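Side-chain contacts in sortase (Actinomyces oris, PDB 5UTT), which probably works as a cysteine transpeptidase of the sortase family, fastening surface proteins to the cell wall of this Gram-positive bacterium: residues 177-180 with 185-188; 36-41 with 181-186; 68-73 with 108-113; 15-20 with 170-175. All coordinates share one frame; numbering follows the deposited sequence.

Interaction 1 of 4, residues 177-180 with 185-188; sequences EGRP and NDPG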
loop_
_atom_site.group_PDB
_atom_site.type_symbol
_atom_site.label_atom_id
_atom_site.label_comp_id
_atom_site.label_asym_id
_atom_site.label_seq_id
_atom_site.Cartn_x
_atom_site.Cartn_y
_atom_site.Cartn_z
ATOM N N GLU A 177 -12.641 15.986 8.869
ATOM C CA GLU A 177 -12.506 16.251 10.300
ATOM C C GLU A 177 -11.081 16.199 10.853
ATOM O O GLU A 177 -10.851 16.595 11.986
ATOM C CB GLU A 177 -13.389 15.265 11.062
ATOM C CG GLU A 177 -14.841 15.406 10.617
ATOM C CD GLU A 177 -15.788 14.422 11.260
ATOM O OE1 GLU A 177 -15.310 13.495 11.947
ATOM O OE2 GLU A 177 -17.016 14.581 11.076
ATOM N N GLY A 178 -10.110 15.747 10.063
ATOM C CA GLY A 178 -8.765 15.648 10.578
ATOM C C GLY A 178 -7.869 14.770 9.721
ATOM O O GLY A 178 -8.339 14.106 8.796
ATOM N N ARG A 179 -6.594 14.754 10.071
ATOM C CA ARG A 179 -5.632 13.912 9.392
ATOM C C ARG A 179 -4.553 13.445 10.384
ATOM O O ARG A 179 -4.407 14.026 11.475
ATOM C CB ARG A 179 -5.050 14.653 8.193
ATOM C CG ARG A 179 -4.025 15.694 8.560
ATOM C CD ARG A 179 -3.623 16.469 7.292
ATOM N NE ARG A 179 -2.639 17.484 7.614
ATOM C CZ ARG A 179 -2.414 18.601 6.902
ATOM N NH1 ARG A 179 -3.104 18.869 5.816
ATOM N NH2 ARG A 179 -1.496 19.449 7.307
ATOM N N PRO A 180 -3.817 12.372 10.038
ATOM C CA PRO A 180 -2.791 11.890 10.948
ATOM C C PRO A 180 -1.696 12.898 11.239
ATOM O O PRO A 180 -1.282 13.654 10.347
ATOM C CB PRO A 180 -2.201 10.695 10.201
ATOM C CG PRO A 180 -3.305 10.229 9.345
ATOM C CD PRO A 180 -3.939 11.492 8.866
ATOM N N ASN A 185 1.917 17.666 5.096
ATOM C CA ASN A 185 1.114 18.561 4.293
ATOM C C ASN A 185 0.103 17.731 3.536
ATOM O O ASN A 185 0.236 16.505 3.464
ATOM C CB ASN A 185 1.994 19.304 3.281
ATOM C CG ASN A 185 2.733 18.356 2.344
ATOM O OD1 ASN A 185 2.294 18.081 1.238
ATOM N ND2 ASN A 185 3.826 17.834 2.799
ATOM N N ASP A 186 -0.877 18.407 2.939
ATOM C CA ASP A 186 -1.929 17.705 2.229
ATOM C C ASP A 186 -1.305 17.060 1.009
ATOM O O ASP A 186 -0.705 17.766 0.186
ATOM C CB ASP A 186 -3.059 18.664 1.820
ATOM C CG ASP A 186 -4.394 17.963 1.652
ATOM O OD1 ASP A 186 -4.413 16.764 1.295
ATOM O OD2 ASP A 186 -5.434 18.625 1.864
ATOM N N PRO A 187 -1.427 15.729 0.875
ATOM C CA PRO A 187 -0.966 15.043 -0.328
ATOM C C PRO A 187 -1.807 15.383 -1.533
ATOM O O PRO A 187 -1.293 15.344 -2.669
ATOM C CB PRO A 187 -1.098 13.568 0.013
ATOM C CG PRO A 187 -2.139 13.531 1.062
ATOM C CD PRO A 187 -2.004 14.789 1.854
ATOM N N GLY A 188 -3.062 15.763 -1.296
ATOM C CA GLY A 188 -4.001 16.055 -2.354
ATOM C C GLY A 188 -4.696 17.383 -2.098
ATOM O O GLY A 188 -4.110 18.331 -1.546
HETATM O O HOH W 1 -5.944 17.333 4.478
#
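Arg179 and Asp186 meet in a loose, water-mediated polar contact at the protein surface, within the irregular C-terminal tail that follows strand 161-174. No direct hydrogen bond joins the two segments. The arginine chain is extended from CG to NE, and this length carries its guanidinium across to the second segment, where it lies against backbone rather than against a carboxylate. Asn185 CA sits over one face of the guanidinium, 4.1 Å from Arg179 NH2, while Arg179 NH1 comes within 3.7 Å of Asp186 N, approaching obliquely. Water 1 lies in the plane at the guanidinium edge and links the charged ends weakly: it is 3.5 Å from Arg179 NH1 and 3.0 Å from Asp186 OD2. Asp186 has a task of its own. Its OD1 accepts from Gly188 N at 3.1 Å, an Asx turn across Pro187, with the N-H arriving well above the carboxylate plane. A short acid suits this position because its oxygen can fold back onto the chain two residues on. Pro187, at the centre of the turn, packs on Trp109, Met31 and Val33, as Arg179 also rests on Trp109. Arg179 NH1 and Asp186 OD2 stand 4.6 Å apart, too far for a salt bridge, so their attraction is probably softened by solvent. It may still offset some of the repulsion between Asp186 and the nearby terminal carboxylate of Asn190.

Interaction 2 of 4, residues 36-41 with 181-186; sequences KWYGVT and ESVLND
Tyr38 reaches from its loop to the tail segment 181-186 and is gripped there by Leu184, both through the ring and through the hydroxyl. With CG anti to its own carbonyl carbon (chi1 -81°), the phenol can reach the tail. Tyr38 OH accepts a nearly straight hydrogen bond from Leu184 N, 3.1 Å long with an angle of 167° at the hydrogen. Water 2 lies in the ring plane, 2.6 Å from Tyr38 OH, and donates to Asn185 O, so a second bridge runs to the next residue of the tail. Leu184 runs past the tyrosine in the opposite direction. Its CD1 stands over one ring face, 3.9 Å from the centroid of the Tyr38 ring, a CH-pi contact; the extended chi2 of 179° carries that methyl out along the ring toward Tyr38 CD2. The contact fastens the connection between strands 28-33 and 45-49 of the sortase beta-barrel, the C-terminal part of a longer protein, to the tail that follows its last strand, 161-174. A tyrosine fits because it pairs an apolar face with a polar tip able to serve a backbone N-H. At the ring edge, Ser182 O approaches Tyr38 CE2 to 3.4 Å, near the plane. The Ser182 hydroxyl is engaged by Glu100. Val183, whose CB points away from Tyr38, packs on Ile102 of strand 100-104, and its CA comes to 3.5 Å from Tyr38 OH.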
loop_
_atom_site.group_PDB
_atom_site.type_symbol
_atom_site.label_atom_id
_atom_site.label_comp_id
_atom_site.label_asym_id
_atom_site.label_seq_id
_atom_site.Cartn_x
_atom_site.Cartn_y
_atom_site.Cartn_z
ATOM N N LYS A 36 7.998 7.636 6.317
ATOM C CA LYS A 36 9.445 7.422 6.117
ATOM C C LYS A 36 9.995 7.765 4.725
ATOM O O LYS A 36 11.208 7.630 4.490
ATOM C CB LYS A 36 9.795 5.995 6.428
ATOM C CG LYS A 36 9.859 5.771 7.933
ATOM C CD LYS A 36 10.766 4.612 8.216
ATOM C CE LYS A 36 11.244 4.590 9.647
ATOM N NZ LYS A 36 11.760 3.222 9.891
ATOM N N TRP A 37 9.124 8.100 3.805
ATOM C CA TRP A 37 9.521 8.456 2.457
ATOM C C TRP A 37 9.473 9.963 2.243
ATOM O O TRP A 37 9.837 10.442 1.118
ATOM C CB TRP A 37 8.666 7.720 1.405
ATOM C CG TRP A 37 8.862 6.230 1.376
ATOM C CD1 TRP A 37 9.840 5.513 2.031
ATOM C CD2 TRP A 37 8.092 5.262 0.650
ATOM N NE1 TRP A 37 9.703 4.196 1.795
ATOM C CE2 TRP A 37 8.641 3.989 0.963
ATOM C CE3 TRP A 37 6.977 5.327 -0.200
ATOM C CZ2 TRP A 37 8.136 2.810 0.429
ATOM C CZ3 TRP A 37 6.477 4.143 -0.708
ATOM C CH2 TRP A 37 7.056 2.903 -0.375
ATOM N N TYR A 38 9.111 10.730 3.273
ATOM C CA TYR A 38 9.238 12.186 3.197
ATOM C C TYR A 38 10.719 12.489 2.954
ATOM O O TYR A 38 11.592 11.998 3.661
ATOM C CB TYR A 38 8.715 12.894 4.419
ATOM C CG TYR A 38 7.220 13.066 4.448
ATOM C CD1 TYR A 38 6.537 13.678 3.393
ATOM C CD2 TYR A 38 6.480 12.651 5.552
ATOM C CE1 TYR A 38 5.168 13.861 3.428
ATOM C CE2 TYR A 38 5.115 12.822 5.598
ATOM C CZ TYR A 38 4.460 13.437 4.557
ATOM O OH TYR A 38 3.110 13.596 4.660
ATOM N N GLY A 39 11.000 13.234 1.897
ATOM C CA GLY A 39 12.374 13.593 1.565
ATOM C C GLY A 39 13.032 12.620 0.611
ATOM O O GLY A 39 14.118 12.899 0.091
ATOM N N VAL A 40 12.380 11.486 0.381
ATOM C CA VAL A 40 12.820 10.456 -0.543
ATOM C C VAL A 40 12.098 10.634 -1.870
ATOM O O VAL A 40 12.729 10.869 -2.914
ATOM C CB VAL A 40 12.567 9.043 0.034
ATOM C CG1 VAL A 40 13.014 7.973 -0.959
ATOM C CG2 VAL A 40 13.227 8.900 1.400
ATOM N N THR A 41 10.768 10.571 -1.834
ATOM C CA THR A 41 9.933 10.765 -3.006
ATOM C C THR A 41 9.004 11.958 -2.771
ATOM O O THR A 41 9.020 12.515 -1.693
ATOM C CB THR A 41 9.109 9.502 -3.331
ATOM O OG1 THR A 41 8.080 9.334 -2.373
ATOM C CG2 THR A 41 9.962 8.247 -3.291
ATOM N N GLU A 181 -1.162 12.831 12.447
ATOM C CA GLU A 181 -0.103 13.753 12.865
ATOM C C GLU A 181 1.145 13.665 12.017
ATOM O O GLU A 181 1.812 14.681 11.836
ATOM C CB GLU A 181 0.278 13.531 14.324
ATOM C CG GLU A 181 -0.733 14.115 15.311
ATOM C CD GLU A 181 -0.730 15.642 15.377
ATOM O OE1 GLU A 181 0.364 16.241 15.543
ATOM O OE2 GLU A 181 -1.815 16.256 15.279
ATOM N N SER A 182 1.442 12.469 11.511
ATOM C CA SER A 182 2.626 12.245 10.658
ATOM C C SER A 182 2.522 12.937 9.299
ATOM O O SER A 182 3.538 13.126 8.617
ATOM C CB SER A 182 2.838 10.757 10.407
ATOM O OG SER A 182 1.695 10.174 9.789
ATOM N N VAL A 183 1.299 13.234 8.867
ATOM C CA VAL A 183 1.109 13.815 7.542
ATOM C C VAL A 183 1.587 15.265 7.656
ATOM O O VAL A 183 1.062 16.020 8.458
ATOM C CB VAL A 183 -0.355 13.674 7.079
ATOM C CG1 VAL A 183 -0.662 14.622 5.916
ATOM C CG2 VAL A 183 -0.629 12.218 6.704
ATOM N N LEU A 184 2.588 15.651 6.859
ATOM C CA LEU A 184 3.230 16.956 6.997
ATOM C C LEU A 184 2.570 18.056 6.182
ATOM O O LEU A 184 2.727 19.225 6.504
ATOM C CB LEU A 184 4.698 16.898 6.582
ATOM C CG LEU A 184 5.622 16.017 7.419
ATOM C CD1 LEU A 184 7.033 16.087 6.828
ATOM C CD2 LEU A 184 5.592 16.409 8.890
ATOM N N ASN A 185 1.917 17.666 5.096
ATOM C CA ASN A 185 1.114 18.561 4.293
ATOM C C ASN A 185 0.103 17.731 3.536
ATOM O O ASN A 185 0.236 16.505 3.464
ATOM C CB ASN A 185 1.994 19.304 3.281
ATOM C CG ASN A 185 2.733 18.356 2.344
ATOM O OD1 ASN A 185 2.294 18.081 1.238
ATOM N ND2 ASN A 185 3.826 17.834 2.799
ATOM N N ASP A 186 -0.877 18.407 2.939
ATOM C CA ASP A 186 -1.929 17.705 2.229
ATOM C C ASP A 186 -1.305 17.060 1.009
ATOM O O ASP A 186 -0.705 17.766 0.186
ATOM C CB ASP A 186 -3.059 18.664 1.820
ATOM C CG ASP A 186 -4.394 17.963 1.652
ATOM O OD1 ASP A 186 -4.413 16.764 1.295
ATOM O OD2 ASP A 186 -5.434 18.625 1.864
HETATM O O HOH W 2 1.719 14.421 2.578
#

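Interaction 3 of 4, residues 68-73 with 108-113; sequences QQLGEV and TWYVFK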
loop_
_atom_site.group_PDB
_atom_site.type_symbol
_atom_site.label_atom_id
_atom_site.label_comp_id
_atom_site.label_asym_id
_atom_site.label_seq_id
_atom_site.Cartn_x
_atom_site.Cartn_y
_atom_site.Cartn_z
ATOM N N GLN A 68 -8.692 -7.799 -1.953
ATOM C CA GLN A 68 -9.812 -7.098 -1.355
ATOM C C GLN A 68 -9.725 -5.583 -1.537
ATOM O O GLN A 68 -8.663 -5.020 -1.912
ATOM C CB GLN A 68 -9.978 -7.480 0.126
ATOM C CG GLN A 68 -10.544 -8.859 0.302
ATOM C CD GLN A 68 -9.633 -9.935 -0.197
ATOM O OE1 GLN A 68 -8.521 -10.113 0.309
ATOM N NE2 GLN A 68 -10.096 -10.686 -1.171
ATOM N N GLN A 69 -10.860 -4.918 -1.350
ATOM C CA GLN A 69 -10.915 -3.479 -1.478
ATOM C C GLN A 69 -10.354 -2.814 -0.217
ATOM O O GLN A 69 -10.257 -3.423 0.863
ATOM C CB GLN A 69 -12.335 -2.994 -1.776
ATOM C CG GLN A 69 -13.029 -3.671 -2.945
ATOM C CD GLN A 69 -12.201 -3.674 -4.233
ATOM O OE1 GLN A 69 -11.504 -2.693 -4.564
ATOM N NE2 GLN A 69 -12.264 -4.790 -4.971
ATOM N N LEU A 70 -9.972 -1.549 -0.370
ATOM C CA LEU A 70 -9.441 -0.774 0.734
ATOM C C LEU A 70 -10.481 -0.631 1.855
ATOM O O LEU A 70 -11.647 -0.252 1.631
ATOM C CB LEU A 70 -8.983 0.588 0.232
ATOM C CG LEU A 70 -8.394 1.542 1.256
ATOM C CD1 LEU A 70 -7.204 0.951 1.983
ATOM C CD2 LEU A 70 -8.032 2.839 0.540
ATOM N N GLY A 71 -10.055 -0.999 3.051
ATOM C CA GLY A 71 -10.952 -1.051 4.203
ATOM C C GLY A 71 -11.662 -2.361 4.431
ATOM O O GLY A 71 -12.209 -2.564 5.527
ATOM N N GLU A 72 -11.739 -3.217 3.405
ATOM C CA GLU A 72 -12.439 -4.495 3.511
ATOM C C GLU A 72 -11.631 -5.526 4.302
ATOM O O GLU A 72 -10.381 -5.597 4.240
ATOM C CB GLU A 72 -12.760 -5.026 2.107
ATOM C CG GLU A 72 -13.542 -6.314 2.041
ATOM C CD GLU A 72 -13.931 -6.698 0.625
ATOM O OE1 GLU A 72 -13.226 -6.298 -0.338
ATOM O OE2 GLU A 72 -14.934 -7.452 0.472
ATOM N N VAL A 73 -12.343 -6.329 5.092
ATOM C CA VAL A 73 -11.683 -7.412 5.728
ATOM C C VAL A 73 -10.953 -8.331 4.708
ATOM O O VAL A 73 -11.549 -8.917 3.773
ATOM C CB VAL A 73 -12.655 -8.237 6.619
ATOM C CG1 VAL A 73 -11.986 -9.518 7.042
ATOM C CG2 VAL A 73 -13.104 -7.421 7.824
ATOM N N THR A 108 -11.668 9.649 3.449
ATOM C CA THR A 108 -11.109 8.866 4.548
ATOM C C THR A 108 -9.598 8.763 4.581
ATOM O O THR A 108 -8.985 8.691 3.545
ATOM C CB THR A 108 -11.718 7.432 4.551
ATOM O OG1 THR A 108 -13.152 7.537 4.527
ATOM C CG2 THR A 108 -11.245 6.613 5.798
ATOM N N TRP A 109 -8.999 8.828 5.768
ATOM C CA TRP A 109 -7.595 8.439 5.953
ATOM C C TRP A 109 -7.575 7.039 6.508
ATOM O O TRP A 109 -8.162 6.798 7.579
ATOM C CB TRP A 109 -6.895 9.356 6.942
ATOM C CG TRP A 109 -6.701 10.757 6.471
ATOM C CD1 TRP A 109 -7.491 11.827 6.754
ATOM C CD2 TRP A 109 -5.613 11.265 5.671
ATOM N NE1 TRP A 109 -6.999 12.965 6.152
ATOM C CE2 TRP A 109 -5.837 12.646 5.493
ATOM C CE3 TRP A 109 -4.485 10.682 5.086
ATOM C CZ2 TRP A 109 -4.946 13.452 4.760
ATOM C CZ3 TRP A 109 -3.616 11.479 4.376
ATOM C CH2 TRP A 109 -3.849 12.843 4.232
ATOM N N TYR A 110 -6.910 6.106 5.818
ATOM C CA TYR A 110 -6.696 4.773 6.364
ATOM C C TYR A 110 -5.255 4.631 6.816
ATOM O O TYR A 110 -4.322 4.788 6.004
ATOM C CB TYR A 110 -6.974 3.712 5.328
ATOM C CG TYR A 110 -8.378 3.677 4.787
ATOM C CD1 TYR A 110 -8.748 4.447 3.690
ATOM C CD2 TYR A 110 -9.330 2.807 5.307
ATOM C CE1 TYR A 110 -10.004 4.384 3.166
ATOM C CE2 TYR A 110 -10.599 2.761 4.786
ATOM C CZ TYR A 110 -10.936 3.529 3.710
ATOM O OH TYR A 110 -12.194 3.484 3.197
ATOM N N VAL A 111 -5.081 4.323 8.103
ATOM C CA VAL A 111 -3.736 4.188 8.641
ATOM C C VAL A 111 -3.462 2.738 9.081
ATOM O O VAL A 111 -4.156 2.153 9.970
ATOM C CB VAL A 111 -3.428 5.173 9.803
ATOM C CG1 VAL A 111 -2.034 4.902 10.351
ATOM C CG2 VAL A 111 -3.593 6.648 9.432
ATOM N N PHE A 112 -2.418 2.183 8.462
ATOM C CA PHE A 112 -1.915 0.836 8.692
ATOM C C PHE A 112 -0.544 0.910 9.360
ATOM O O PHE A 112 0.245 1.859 9.145
ATOM C CB PHE A 112 -1.827 0.034 7.376
ATOM C CG PHE A 112 -3.102 -0.055 6.620
ATOM C CD1 PHE A 112 -3.552 1.006 5.805
ATOM C CD2 PHE A 112 -3.845 -1.217 6.626
ATOM C CE1 PHE A 112 -4.734 0.887 5.085
ATOM C CE2 PHE A 112 -5.037 -1.333 5.933
ATOM C CZ PHE A 112 -5.499 -0.280 5.154
ATOM N N LYS A 113 -0.212 -0.132 10.154
ATOM C CA LYS A 113 1.099 -0.217 10.776
ATOM C C LYS A 113 1.828 -1.492 10.365
ATOM O O LYS A 113 1.235 -2.582 10.397
ATOM C CB LYS A 113 0.943 -0.187 12.299
ATOM C CG LYS A 113 0.356 1.116 12.801
ATOM C CD LYS A 113 1.360 2.239 12.775
ATOM C CE LYS A 113 1.106 3.246 13.909
ATOM N NZ LYS A 113 1.406 2.746 15.308
#
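Leu70 crosses the ring of Tyr110 and ends against Phe112, so that one branched side chain meets two aromatic rings in two different ways. It lies over one face of the Tyr110 ring: Leu70 CG stands 3.8 Å from the centroid of the Tyr110 ring and 14° off its normal, a CH-pi contact, while Leu70 CD2 presses on the rim at Tyr110 CD1, 3.6 Å away. The other methyl, Leu70 CD1, comes to the edge of Phe112 near the ring plane, 3.8 Å from CZ. With chi1 of -180°, the leucine swings its fork away from its own backbone N, and the two methyls are shared out between the rings. The opposite face of Tyr110 is occupied by Thr108 CG2 from the same strand, which leaves the phenol sandwiched between aliphatic groups.

Leu70 and Gly71 are the central residues of a type II turn from Gln69 to Glu72, whose second central position calls for the positive phi that glycine adopts easily. Lacking a side chain, Gly71 can also bring its CA within 3.9 Å of Tyr110 CE2. Glu72 N closes the turn by donating to Gln69 O at 2.9 Å, and Glu72 OE1 adds a second tie, accepting from Gln69 N at 2.9 Å. The hydroxyl of Tyr110 is satisfied by Pro18 O. On strand 108-120 of the sortase barrel, Trp109 and Val111 are buried on the other side, beneath the C-terminal tail, while Tyr110 and Phe112 face the turn leading into strand 74-79. Leu70 also touches Val103 of strand 100-104, while Phe112 packs on Ala167 of strand 161-174 and Ile144 of strand 142-150.

Interaction 4 of 4, residues 15-20 with 170-175; sequences DAPPVM and AYWMDR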
loop_
_atom_site.group_PDB
_atom_site.type_symbol
_atom_site.label_atom_id
_atom_site.label_comp_id
_atom_site.label_asym_id
_atom_site.label_seq_id
_atom_site.Cartn_x
_atom_site.Cartn_y
_atom_site.Cartn_z
ATOM N N ASP A 15 -13.314 1.795 15.294
ATOM C CA ASP A 15 -14.448 1.009 14.784
ATOM C C ASP A 15 -14.228 0.736 13.289
ATOM O O ASP A 15 -13.322 1.294 12.655
ATOM C CB ASP A 15 -15.791 1.730 15.017
ATOM C CG ASP A 15 -15.832 3.117 14.405
ATOM O OD1 ASP A 15 -14.768 3.677 14.087
ATOM O OD2 ASP A 15 -16.938 3.658 14.241
ATOM N N ALA A 16 -15.053 -0.114 12.701
ATOM C CA ALA A 16 -14.745 -0.510 11.341
ATOM C C ALA A 16 -14.717 0.719 10.414
ATOM O O ALA A 16 -15.571 1.610 10.489
ATOM C CB ALA A 16 -15.707 -1.573 10.845
ATOM N N PRO A 17 -13.712 0.768 9.539
ATOM C CA PRO A 17 -13.664 1.862 8.571
ATOM C C PRO A 17 -14.635 1.702 7.410
ATOM O O PRO A 17 -15.095 0.599 7.139
ATOM C CB PRO A 17 -12.243 1.780 8.046
ATOM C CG PRO A 17 -11.909 0.338 8.089
ATOM C CD PRO A 17 -12.609 -0.180 9.365
ATOM N N PRO A 18 -14.889 2.802 6.668
ATOM C CA PRO A 18 -15.696 2.667 5.471
ATOM C C PRO A 18 -14.970 1.815 4.431
ATOM O O PRO A 18 -13.740 1.887 4.322
ATOM C CB PRO A 18 -15.879 4.110 4.986
ATOM C CG PRO A 18 -15.421 4.980 6.088
ATOM C CD PRO A 18 -14.457 4.186 6.905
ATOM N N VAL A 19 -15.721 1.009 3.680
ATOM C CA VAL A 19 -15.135 0.148 2.675
ATOM C C VAL A 19 -15.215 0.867 1.345
ATOM O O VAL A 19 -16.244 1.438 1.010
ATOM C CB VAL A 19 -15.831 -1.214 2.591
ATOM C CG1 VAL A 19 -15.200 -2.067 1.497
ATOM C CG2 VAL A 19 -15.718 -1.946 3.930
ATOM N N MET A 20 -14.123 0.870 0.603
ATOM C CA MET A 20 -14.169 1.442 -0.748
ATOM C C MET A 20 -14.893 0.486 -1.698
ATOM O O MET A 20 -14.691 -0.722 -1.648
ATOM C CB MET A 20 -12.758 1.710 -1.260
ATOM C CG MET A 20 -11.962 2.733 -0.476
ATOM S SD MET A 20 -12.662 4.377 -0.491
ATOM C CE MET A 20 -12.123 4.960 -2.098
ATOM N N ALA A 170 -4.741 0.135 11.679
ATOM C CA ALA A 170 -4.612 0.710 13.010
ATOM C C ALA A 170 -5.788 1.605 13.353
ATOM O O ALA A 170 -6.490 1.356 14.338
ATOM C CB ALA A 170 -3.306 1.489 13.146
ATOM N N TYR A 171 -6.029 2.626 12.546
ATOM C CA TYR A 171 -7.188 3.495 12.753
ATOM C C TYR A 171 -7.540 4.189 11.459
ATOM O O TYR A 171 -6.789 4.101 10.475
ATOM C CB TYR A 171 -6.883 4.534 13.836
ATOM C CG TYR A 171 -5.760 5.480 13.509
ATOM C CD1 TYR A 171 -6.019 6.668 12.821
ATOM C CD2 TYR A 171 -4.457 5.200 13.875
ATOM C CE1 TYR A 171 -5.007 7.547 12.528
ATOM C CE2 TYR A 171 -3.430 6.084 13.580
ATOM C CZ TYR A 171 -3.733 7.250 12.898
ATOM O OH TYR A 171 -2.751 8.133 12.580
ATOM N N TRP A 172 -8.677 4.870 11.467
ATOM C CA TRP A 172 -9.057 5.705 10.331
ATOM C C TRP A 172 -9.534 7.066 10.790
ATOM O O TRP A 172 -9.796 7.284 11.954
ATOM C CB TRP A 172 -10.126 5.034 9.474
ATOM C CG TRP A 172 -11.489 4.770 10.180
ATOM C CD1 TRP A 172 -11.764 3.800 11.107
ATOM C CD2 TRP A 172 -12.717 5.484 9.978
ATOM N NE1 TRP A 172 -13.100 3.865 11.477
ATOM C CE2 TRP A 172 -13.694 4.902 10.815
ATOM C CE3 TRP A 172 -13.092 6.560 9.167
ATOM C CZ2 TRP A 172 -15.009 5.357 10.841
ATOM C CZ3 TRP A 172 -14.378 7.027 9.213
ATOM C CH2 TRP A 172 -15.336 6.414 10.042
ATOM N N MET A 173 -9.607 7.997 9.858
ATOM C CA MET A 173 -10.127 9.327 10.158
ATOM C C MET A 173 -11.008 9.803 9.032
ATOM O O MET A 173 -10.728 9.505 7.860
ATOM C CB MET A 173 -8.996 10.317 10.382
ATOM C CG MET A 173 -8.008 9.939 11.472
ATOM S SD MET A 173 -6.705 11.176 11.721
ATOM C CE MET A 173 -7.684 12.517 12.374
ATOM N N ASP A 174 -12.064 10.547 9.364
ATOM C CA ASP A 174 -12.827 11.289 8.365
ATOM C C ASP A 174 -11.946 12.431 7.873
ATOM O O ASP A 174 -11.480 13.225 8.677
ATOM C CB ASP A 174 -14.105 11.857 9.012
ATOM C CG ASP A 174 -15.105 12.362 8.005
ATOM O OD1 ASP A 174 -14.694 12.952 6.978
ATOM O OD2 ASP A 174 -16.323 12.188 8.263
ATOM N N ARG A 175 -11.705 12.514 6.564
ATOM C CA ARG A 175 -10.761 13.499 6.027
ATOM C C ARG A 175 -11.256 14.952 6.176
ATOM O O ARG A 175 -10.455 15.897 6.158
ATOM C CB ARG A 175 -10.497 13.185 4.556
ATOM C CG ARG A 175 -9.445 14.045 3.876
ATOM C CD ARG A 175 -9.329 13.667 2.410
ATOM N NE ARG A 175 -8.184 14.312 1.766
ATOM C CZ ARG A 175 -7.687 13.975 0.578
ATOM N NH1 ARG A 175 -8.230 12.992 -0.144
ATOM N NH2 ARG A 175 -6.641 14.631 0.084
#
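Trp172 NE1 donates to two oxygens of Asp15, which pins the N-terminal arm to strand 161-174, the last strand of the sortase beta-barrel. The stronger bond goes to Asp15 O at 2.8 Å, bent to 135° at the hydrogen, with the donor well above the carbonyl plane. A weaker one runs to Asp15 OD1 at 3.1 Å. The aspartate can offer both because its CG sits between the backbone N and the carbonyl carbon (chi1 57°), bringing the carboxylate round to the same N-H; its plane lies only 20° from that of the indole. The other oxygen, OD2, is held by a salt bridge from Arg13. Just before Trp172, Ala170 and Tyr171 together face Val111, a classic beta bulge.

Beyond the polar end, two consecutive prolines pave one face of the indole. Pro17 CA lies 3.6 Å from the centroid of the five-membered ring of Trp172, and Pro18 CD lies 3.6 Å from that of the six-membered ring, both CH-pi contacts. Prolines suit this place, since their rigid rings hold C-H groups against the broad indole face. Pro17 CB adds a contact with Trp172 CD1 at 3.7 Å.

How the interactions relate
From the N terminus, residues 15-20 come first and are joined in interaction 4 to strand 161-174, closing a loop of about 150 residues. Residues 36-41 start a second long closure, interaction 2, which crosses the first because its far end, 181-186, lies beyond 170-175. Interaction 3 falls within both loops and binds the turn before strand 74-79 to strand 108-120. Interactions 3 and 4 are neighbours on adjacent strands, joined further by Tyr110 and Pro18. Interaction 1 is a short local closure in the tail. It shares Asn185 and Asp186 with interaction 2 and rests on Trp109 and Met173. Interaction 4 ties the N-terminal arm, and interactions 1 and 2 the C-terminal tail, to the barrel.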